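Local coordinates for protein N(G),N(G)-dimethylarginine dimethylaminohydrolase (Pseudomonas aeruginosa, PDB 1H70) that hydrolyses N(G),N(G)-dimethyl-L-arginine and N(G)-monomethyl-L-arginine, inhibitors of nitric oxide synthase, to L-citrulline and dimethylamine or methylamine, at residues Leu168-Leu171 / Asn175-Ala178; Asp118-Gly123 / Pro186-Phe191; Arg13-Gly18 / Arg242-Gly247. The protein carries 1 engineered substitution. All blocks are in the same frame, centred on the assembly; numbering follows the deposited sequence.

Interaction 1: Leu168-Leu171 / Asn175-Ala178; sequences LAYL and NLLA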
loop_
_atom_site.group_PDB
_atom_site.type_symbol
_atom_site.label_atom_id
_atom_site.label_comp_id
_atom_site.label_asym_id
_atom_site.label_seq_id
_atom_site.Cartn_x
_atom_site.Cartn_y
_atom_site.Cartn_z
ATOM N N LEU A 168 3.378 8.222 -4.045
ATOM C CA LEU A 168 2.178 8.460 -4.849
ATOM C C LEU A 168 0.955 7.860 -4.173
ATOM O O LEU A 168 1.059 6.846 -3.478
ATOM C CB LEU A 168 2.279 7.761 -6.199
ATOM C CG LEU A 168 3.024 8.363 -7.372
ATOM C CD1 LEU A 168 3.296 7.269 -8.402
ATOM C CD2 LEU A 168 2.187 9.498 -7.957
ATOM N N ALA A 169 -0.182 8.479 -4.402
ATOM C CA ALA A 169 -1.448 8.010 -3.851
ATOM C C ALA A 169 -2.608 8.542 -4.655
ATOM O O ALA A 169 -2.745 9.755 -4.805
ATOM C CB ALA A 169 -1.632 8.442 -2.384
ATOM N N TYR A 170 -3.463 7.647 -5.127
ATOM C CA TYR A 170 -4.654 8.060 -5.869
ATOM C C TYR A 170 -5.840 8.156 -4.948
ATOM O O TYR A 170 -6.156 7.215 -4.254
ATOM C CB TYR A 170 -4.941 7.093 -7.028
ATOM C CG TYR A 170 -6.113 7.533 -7.896
ATOM C CD1 TYR A 170 -6.101 8.766 -8.526
ATOM C CD2 TYR A 170 -7.238 6.726 -8.058
ATOM C CE1 TYR A 170 -7.150 9.177 -9.325
ATOM C CE2 TYR A 170 -8.308 7.134 -8.846
ATOM C CZ TYR A 170 -8.253 8.361 -9.476
ATOM O OH TYR A 170 -9.314 8.782 -10.268
ATOM N N LEU A 171 -6.484 9.348 -4.891
ATOM C CA LEU A 171 -7.601 9.564 -3.996
ATOM C C LEU A 171 -8.977 9.629 -4.695
ATOM O O LEU A 171 -9.924 10.236 -4.166
ATOM C CB LEU A 171 -7.364 10.864 -3.232
ATOM C CG LEU A 171 -5.995 11.052 -2.563
ATOM C CD1 LEU A 171 -5.960 12.390 -1.840
ATOM C CD2 LEU A 171 -5.700 9.907 -1.587
ATOM N N ASN A 175 -7.766 12.931 -8.425
ATOM C CA ASN A 175 -6.870 13.652 -7.525
ATOM C C ASN A 175 -5.723 12.737 -7.174
ATOM O O ASN A 175 -5.979 11.680 -6.597
ATOM C CB ASN A 175 -7.615 14.089 -6.260
ATOM C CG ASN A 175 -8.706 15.093 -6.582
ATOM O OD1 ASN A 175 -8.472 15.952 -7.421
ATOM N ND2 ASN A 175 -9.889 14.979 -5.979
ATOM N N LEU A 176 -4.511 13.126 -7.557
ATOM C CA LEU A 176 -3.316 12.312 -7.333
ATOM C C LEU A 176 -2.270 12.985 -6.447
ATOM O O LEU A 176 -1.787 14.054 -6.788
ATOM C CB LEU A 176 -2.676 11.996 -8.690
ATOM C CG LEU A 176 -1.406 11.109 -8.665
ATOM C CD1 LEU A 176 -1.748 9.674 -8.185
ATOM C CD2 LEU A 176 -0.749 11.022 -10.067
ATOM N N LEU A 177 -1.893 12.366 -5.330
ATOM C CA LEU A 177 -0.798 12.916 -4.519
ATOM C C LEU A 177 0.521 12.473 -5.165
ATOM O O LEU A 177 0.672 11.304 -5.533
ATOM C CB LEU A 177 -0.804 12.375 -3.068
ATOM C CG LEU A 177 -2.054 12.631 -2.213
ATOM C CD1 LEU A 177 -1.837 12.103 -0.803
ATOM C CD2 LEU A 177 -2.383 14.139 -2.171
ATOM N N ALA A 178 1.465 13.394 -5.333
ATOM C CA ALA A 178 2.750 13.043 -5.926
ATOM C C ALA A 178 3.908 13.793 -5.292
ATOM O O ALA A 178 3.825 14.993 -4.987
ATOM C CB ALA A 178 2.782 13.263 -7.429
#

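Interaction 2: Asp118-Gly123 / Pro186-Phe191; sequences DIMMVG and PEFQDF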
loop_
_atom_site.group_PDB
_atom_site.type_symbol
_atom_site.label_atom_id
_atom_site.label_comp_id
_atom_site.label_asym_id
_atom_site.label_seq_id
_atom_site.Cartn_x
_atom_site.Cartn_y
_atom_site.Cartn_z
ATOM N N ASP A 118 4.085 -1.490 -4.975
ATOM C CA ASP A 118 4.514 -0.935 -6.253
ATOM C C ASP A 118 3.337 -0.743 -7.207
ATOM O O ASP A 118 3.520 -0.289 -8.333
ATOM C CB ASP A 118 5.525 -1.862 -6.930
ATOM C CG ASP A 118 6.955 -1.591 -6.514
ATOM O OD1 ASP A 118 7.361 -0.398 -6.552
ATOM O OD2 ASP A 118 7.729 -2.537 -6.177
ATOM N N ILE A 119 2.140 -1.113 -6.748
ATOM C CA ILE A 119 0.945 -1.036 -7.604
ATOM C C ILE A 119 -0.070 -0.013 -7.152
ATOM O O ILE A 119 -0.592 -0.045 -6.026
ATOM C CB ILE A 119 0.297 -2.441 -7.746
ATOM C CG1 ILE A 119 1.325 -3.426 -8.302
ATOM C CG2 ILE A 119 -0.920 -2.383 -8.737
ATOM C CD1 ILE A 119 0.871 -4.898 -8.309
ATOM N N MET A 120 -0.430 0.890 -8.077
ATOM C CA MET A 120 -1.430 1.912 -7.811
ATOM C C MET A 120 -2.671 1.745 -8.715
ATOM O O MET A 120 -2.555 1.829 -9.914
ATOM C CB MET A 120 -0.842 3.307 -8.051
ATOM C CG MET A 120 -1.805 4.427 -7.653
ATOM S SD MET A 120 -1.126 6.087 -7.811
ATOM C CE MET A 120 -0.708 6.108 -9.589
ATOM N N MET A 121 -3.833 1.497 -8.112
ATOM C CA MET A 121 -5.084 1.265 -8.830
ATOM C C MET A 121 -5.820 2.560 -9.098
ATOM O O MET A 121 -6.155 3.301 -8.154
ATOM C CB MET A 121 -5.986 0.359 -7.991
ATOM C CG MET A 121 -7.378 0.142 -8.562
ATOM S SD MET A 121 -8.364 -1.074 -7.594
ATOM C CE MET A 121 -8.873 0.009 -6.241
ATOM N N VAL A 122 -6.080 2.823 -10.374
ATOM C CA VAL A 122 -6.831 4.021 -10.783
ATOM C C VAL A 122 -7.936 3.520 -11.681
ATOM O O VAL A 122 -7.673 3.292 -12.852
ATOM C CB VAL A 122 -5.975 5.034 -11.573
ATOM C CG1 VAL A 122 -6.807 6.310 -11.909
ATOM C CG2 VAL A 122 -4.749 5.402 -10.769
ATOM N N GLY A 123 -9.134 3.323 -11.134
ATOM C CA GLY A 123 -10.220 2.767 -11.939
ATOM C C GLY A 123 -9.839 1.340 -12.269
ATOM O O GLY A 123 -9.427 0.586 -11.370
ATOM N N PRO A 186 5.203 12.151 -17.493
ATOM C CA PRO A 186 4.229 12.347 -18.580
ATOM C C PRO A 186 2.970 11.521 -18.382
ATOM O O PRO A 186 1.884 12.020 -18.698
ATOM C CB PRO A 186 4.969 11.871 -19.826
ATOM C CG PRO A 186 6.420 12.023 -19.479
ATOM C CD PRO A 186 6.513 11.708 -18.004
ATOM N N GLU A 187 3.108 10.287 -17.882
ATOM C CA GLU A 187 1.936 9.426 -17.685
ATOM C C GLU A 187 0.932 9.990 -16.691
ATOM O O GLU A 187 -0.209 9.545 -16.685
ATOM C CB GLU A 187 2.244 8.055 -17.056
ATOM C CG GLU A 187 3.410 7.145 -17.261
ATOM C CD GLU A 187 4.739 7.571 -16.673
ATOM O OE1 GLU A 187 5.388 6.761 -15.971
ATOM O OE2 GLU A 187 5.192 8.683 -16.995
ATOM N N PHE A 188 1.355 10.880 -15.799
ATOM C CA PHE A 188 0.432 11.374 -14.770
ATOM C C PHE A 188 -0.069 12.820 -15.006
ATOM O O PHE A 188 -0.777 13.385 -14.155
ATOM C CB PHE A 188 1.092 11.310 -13.376
ATOM C CG PHE A 188 1.568 9.949 -12.937
ATOM C CD1 PHE A 188 2.761 9.835 -12.223
ATOM C CD2 PHE A 188 0.829 8.805 -13.172
ATOM C CE1 PHE A 188 3.225 8.587 -11.799
ATOM C CE2 PHE A 188 1.283 7.564 -12.743
ATOM C CZ PHE A 188 2.470 7.456 -12.066
ATOM N N GLN A 189 0.296 13.429 -16.130
ATOM C CA GLN A 189 -0.084 14.826 -16.355
ATOM C C GLN A 189 -1.573 15.123 -16.590
ATOM O O GLN A 189 -1.968 16.284 -16.481
ATOM C CB GLN A 189 0.793 15.481 -17.436
ATOM C CG GLN A 189 2.276 15.554 -17.082
ATOM C CD GLN A 189 2.595 16.091 -15.693
ATOM O OE1 GLN A 189 2.336 17.263 -15.373
ATOM N NE2 GLN A 189 3.180 15.206 -14.839
ATOM N N ASP A 190 -2.417 14.132 -16.895
ATOM C CA ASP A 190 -3.824 14.494 -17.047
ATOM C C ASP A 190 -4.544 14.381 -15.701
ATOM O O ASP A 190 -5.723 14.657 -15.588
ATOM C CB ASP A 190 -4.517 13.781 -18.200
ATOM C CG ASP A 190 -4.120 14.351 -19.573
ATOM O OD1 ASP A 190 -3.547 15.462 -19.668
ATOM O OD2 ASP A 190 -4.358 13.705 -20.613
ATOM N N PHE A 191 -3.802 14.001 -14.656
ATOM C CA PHE A 191 -4.385 13.930 -13.322
ATOM C C PHE A 191 -4.311 15.336 -12.701
ATOM O O PHE A 191 -3.558 16.170 -13.170
ATOM C CB PHE A 191 -3.567 13.025 -12.396
ATOM C CG PHE A 191 -3.685 11.536 -12.679
ATOM C CD1 PHE A 191 -2.830 10.919 -13.568
ATOM C CD2 PHE A 191 -4.629 10.767 -12.030
ATOM C CE1 PHE A 191 -2.911 9.564 -13.829
ATOM C CE2 PHE A 191 -4.727 9.402 -12.282
ATOM C CZ PHE A 191 -3.862 8.799 -13.176
#

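Interaction 3: Arg13-Gly18 / Arg242-Gly247; sequences RSLVDG and RKIDGG. With CIR (citrulline), chain B.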
loop_
_atom_site.group_PDB
_atom_site.type_symbol
_atom_site.label_atom_id
_atom_site.label_comp_id
_atom_site.label_asym_id
_atom_site.label_seq_id
_atom_site.Cartn_x
_atom_site.Cartn_y
_atom_site.Cartn_z
ATOM N N ARG A 13 6.263 -8.734 17.635
ATOM C CA ARG A 13 7.303 -8.119 18.441
ATOM C C ARG A 13 8.543 -7.940 17.582
ATOM O O ARG A 13 9.319 -6.989 17.793
ATOM C CB ARG A 13 7.661 -8.967 19.658
ATOM C CG ARG A 13 6.608 -8.976 20.772
ATOM C CD ARG A 13 6.976 -9.934 21.907
ATOM N NE ARG A 13 6.994 -11.330 21.474
ATOM C CZ ARG A 13 5.905 -12.095 21.400
ATOM N NH1 ARG A 13 4.733 -11.578 21.717
ATOM N NH2 ARG A 13 5.976 -13.359 21.004
ATOM N N SER A 14 8.758 -8.846 16.626
ATOM C CA SER A 14 9.920 -8.765 15.727
ATOM C C SER A 14 9.897 -7.571 14.760
ATOM O O SER A 14 10.855 -7.368 14.016
ATOM C CB SER A 14 10.162 -10.073 14.955
ATOM O OG SER A 14 9.028 -10.402 14.181
ATOM N N LEU A 15 8.827 -6.787 14.796
ATOM C CA LEU A 15 8.692 -5.552 14.004
ATOM C C LEU A 15 9.912 -4.654 14.226
ATOM O O LEU A 15 10.346 -3.958 13.315
ATOM C CB LEU A 15 7.472 -4.748 14.458
ATOM C CG LEU A 15 7.189 -3.437 13.708
ATOM C CD1 LEU A 15 6.392 -3.741 12.454
ATOM C CD2 LEU A 15 6.433 -2.413 14.559
ATOM N N VAL A 16 10.454 -4.653 15.447
ATOM C CA VAL A 16 11.618 -3.824 15.745
ATOM C C VAL A 16 12.780 -4.113 14.815
ATOM O O VAL A 16 13.631 -3.240 14.609
ATOM C CB VAL A 16 12.091 -3.948 17.202
ATOM C CG1 VAL A 16 10.959 -3.575 18.161
ATOM C CG2 VAL A 16 12.631 -5.332 17.488
ATOM N N ASP A 17 12.823 -5.343 14.283
ATOM C CA ASP A 17 13.855 -5.787 13.363
ATOM C C ASP A 17 13.376 -5.799 11.903
ATOM O O ASP A 17 13.913 -6.549 11.070
ATOM C CB ASP A 17 14.304 -7.219 13.737
ATOM C CG ASP A 17 14.902 -7.298 15.130
ATOM O OD1 ASP A 17 15.576 -6.334 15.546
ATOM O OD2 ASP A 17 14.756 -8.276 15.874
ATOM N N GLY A 18 12.369 -5.000 11.585
ATOM C CA GLY A 18 11.868 -4.918 10.226
ATOM C C GLY A 18 12.917 -4.339 9.282
ATOM O O GLY A 18 13.767 -3.575 9.706
ATOM N N ARG A 242 7.048 4.524 9.898
ATOM C CA ARG A 242 7.922 5.366 9.089
ATOM C C ARG A 242 9.382 4.945 9.241
ATOM O O ARG A 242 10.182 4.959 8.271
ATOM C CB ARG A 242 7.722 6.858 9.440
ATOM C CG ARG A 242 8.669 7.784 8.674
ATOM C CD ARG A 242 8.306 9.256 8.850
ATOM N NE ARG A 242 9.342 10.151 8.320
ATOM C CZ ARG A 242 10.256 10.806 9.042
ATOM N NH1 ARG A 242 10.314 10.690 10.373
ATOM N NH2 ARG A 242 11.131 11.595 8.415
ATOM N N LYS A 243 9.750 4.522 10.457
ATOM C CA LYS A 243 11.100 4.057 10.746
ATOM C C LYS A 243 11.516 2.863 9.896
ATOM O O LYS A 243 12.704 2.667 9.661
ATOM C CB LYS A 243 11.252 3.659 12.212
ATOM C CG LYS A 243 11.250 4.846 13.156
ATOM C CD LYS A 243 11.149 4.376 14.623
ATOM C CE LYS A 243 11.129 5.574 15.559
ATOM N NZ LYS A 243 11.063 5.087 16.977
ATOM N N ILE A 244 10.539 2.047 9.494
ATOM C CA ILE A 244 10.821 0.892 8.652
ATOM C C ILE A 244 10.133 1.045 7.290
ATOM O O ILE A 244 9.599 0.087 6.727
ATOM C CB ILE A 244 10.544 -0.481 9.349
ATOM C CG1 ILE A 244 9.113 -0.545 9.901
ATOM C CG2 ILE A 244 11.599 -0.720 10.452
ATOM C CD1 ILE A 244 8.779 -1.880 10.616
ATOM N N ASP A 245 10.158 2.275 6.779
ATOM C CA ASP A 245 9.698 2.612 5.431
ATOM C C ASP A 245 8.283 2.198 5.052
ATOM O O ASP A 245 8.047 1.831 3.898
ATOM C CB ASP A 245 10.652 1.973 4.391
ATOM C CG ASP A 245 12.099 2.415 4.520
ATOM O OD1 ASP A 245 12.366 3.532 5.017
ATOM O OD2 ASP A 245 13.031 1.646 4.139
ATOM N N GLY A 246 7.336 2.278 5.986
ATOM C CA GLY A 246 5.953 1.920 5.699
ATOM C C GLY A 246 4.999 3.009 6.189
ATOM O O GLY A 246 5.355 3.797 7.074
ATOM N N GLY A 247 3.785 3.005 5.657
ATOM C CA GLY A 247 2.757 3.964 6.028
ATOM C C GLY A 247 1.360 3.355 6.004
ATOM O O GLY A 247 1.180 2.139 6.096
HETATM C C CIR B . 10.091 -3.521 3.850
HETATM O O CIR B . 9.651 -4.379 3.025
HETATM O OXT CIR B . 11.291 -3.045 3.707
HETATM C CA CIR B . 9.200 -3.006 4.948
HETATM N N CIR B . 10.017 -2.617 6.113
HETATM C C3 CIR B . 8.373 -1.803 4.430
HETATM C C4 CIR B . 7.361 -2.289 3.376
HETATM C C5 CIR B . 6.580 -1.099 2.846
HETATM N N6 CIR B . 5.553 -1.530 1.886
HETATM C C7 CIR B . 4.614 -0.749 1.380
HETATM O O7 CIR B . 4.499 0.450 1.679
HETATM N N8 CIR B . 3.735 -1.290 0.513
#

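Interaction 1: Leu168-Leu171 / Asn175-Ala178
Leu168 and Ala178 close one end of a beta hairpin whose strands, 168-170 and 175-178, run antiparallel at 168°. Three backbone bonds hold it. Ala169 and Leu177 form the hydrogen-bonded pair: Leu177 N reaches Ala169 O at 2.8 Å, and Ala169 N returns a longer bond of 3.2 Å to Leu177 O. Toward the turn, Leu171 N gives Asn175 O a nearly straight bond of 2.9 Å. Leu177 O also receives a CA-H contact from Leu168.

The apolar contacts split between the two faces. On the face of Leu168, Tyr170, Leu176 and Ala178, Leu168 sets its CD2 branch against both Leu176 CD2, 3.9 Å away, and the Ala178 methyl. Strand 119-122 packs on this side through Met120. On the other face Ala169 CB meets Leu177 CD1. Leu171, just past the strand with CG anti to its carbonyl carbon (chi1 -49°), crosses Leu177 obliquely, CD1 against Leu177 CG.

Polar side-chain ends look beyond the strand pair. Asn175 bonds to Tyr231 and to Asn192, the latter on the neighbouring strand 192-195, and Tyr170 OH bonds to Asn174 N in the turn. At the edge of the Tyr170 ring, near its plane, lies the Leu176 CD1 methyl, 3.5 Å from Ala169 O.

Interaction 2: Asp118-Gly123 / Pro186-Phe191
Met120 runs out straight from its strand, with chi1 at -174° and chi2 also anti, and then bends at chi3 (59°), which carries the CE methyl to the Phe188 ring. Phe188 comes from the opposite direction, and its CE2 receives Met120 CE at 4.0 Å, obliquely to the ring. Two residues further along the strand, Val122 has CG1 anti to the backbone N, and this branch meets Phe191 CE2 at 3.7 Å.

Here the methyl comes in at the ring edge, near the plane of Phe191, with Phe191 CZ a little farther off. Both phenylalanines belong to the loop between strands 175-178 and 192-195: a short 3-10 segment, 186-188, runs into a type I beta turn from Phe188 to Phe191, closed by Phe191 N bonding to Phe188 O at 3.1 Å. The turn thus presents its first and last side chains to the same face of strand 119-122, and no hydrogen bond crosses between the segments. Tyr127, on the adjacent strand 125-130, stacks edge-to-face with Phe188 and also touches Val122 and Phe191. From the hairpin, Leu176 packs against Met120, Phe188 and Phe191.

Interaction 3: Arg13-Gly18 / Arg242-Gly247
Ile244 O accepts a hydrogen bond of 2.8 Å from the amino N of the bound citrulline, while the side chain of the same residue packs against the 13-18 loop. Citrulline runs on past the neighbouring peptide, its C5 lying 3.4 Å from Asp245 O.

The Ile244 side chain meets the 13-18 segment with two branches. CG1 sits in the crowded position between the backbone N and the carbonyl carbon (chi1 54°), and chi2 is fully extended, so that CD1 reaches Leu15 CD1 at a snug 3.5 Å. The two side chains cross at an angle. Ile244 CD1 also lies near Leu15 O, which is already bonded to Gly18 N within its own loop. The other branch, CG2, rests 3.7 Å from Gly18 O. Here the two backbones come close, with 6.1 Å between Gly18 CA and Ile244 CA.

Each partner is folded tightly on itself. Residues 13-16 form a 3-10 segment, and helix 239-242 ends in a Schellman motif with Asp245, at positive phi, as its C-prime residue; Asp245 N bonds to Arg242 O at 3.1 Å, and Gly246 N to Tyr241 O. The Asp245 carboxylate is held by Ser21 and Ser22, one on each oxygen. Asp61, Glu66, Asp67, Arg86 and Arg133 give citrulline further hydrogen bonds. Ser250, the engineered residue at the nucleophile position, bonds both to citrulline and to Gly247 N. Ile244 and Asp245 thus form part of the wall of the dimethylargininase active-site pocket, at the end that holds the ligand's amino group, with residues 13-18 packed behind Ile244.

In the fold
Interactions 1 and 2 adjoin, their centres 8 Å apart, and share one apolar cluster: Tyr170 CZ lies 3.5 Å from Val122 CG1, Leu168 CD1 is 3.6 Å from Phe188 CE1, and Leu176 CD1 is 3.7 Å from Met120 SD. The hairpin of interaction 1 is nested within the chain loop that interaction 2 closes, and interaction 3 encloses both. Interaction 3 stands apart, about 24 Å from interaction 1 and 27 Å from interaction 2 between centres, and lies on the opposite side of the chain's centre from interaction 2. It touches citrulline directly, whereas the side chains of Ala169 and Met120 each remain about 11 Å from it.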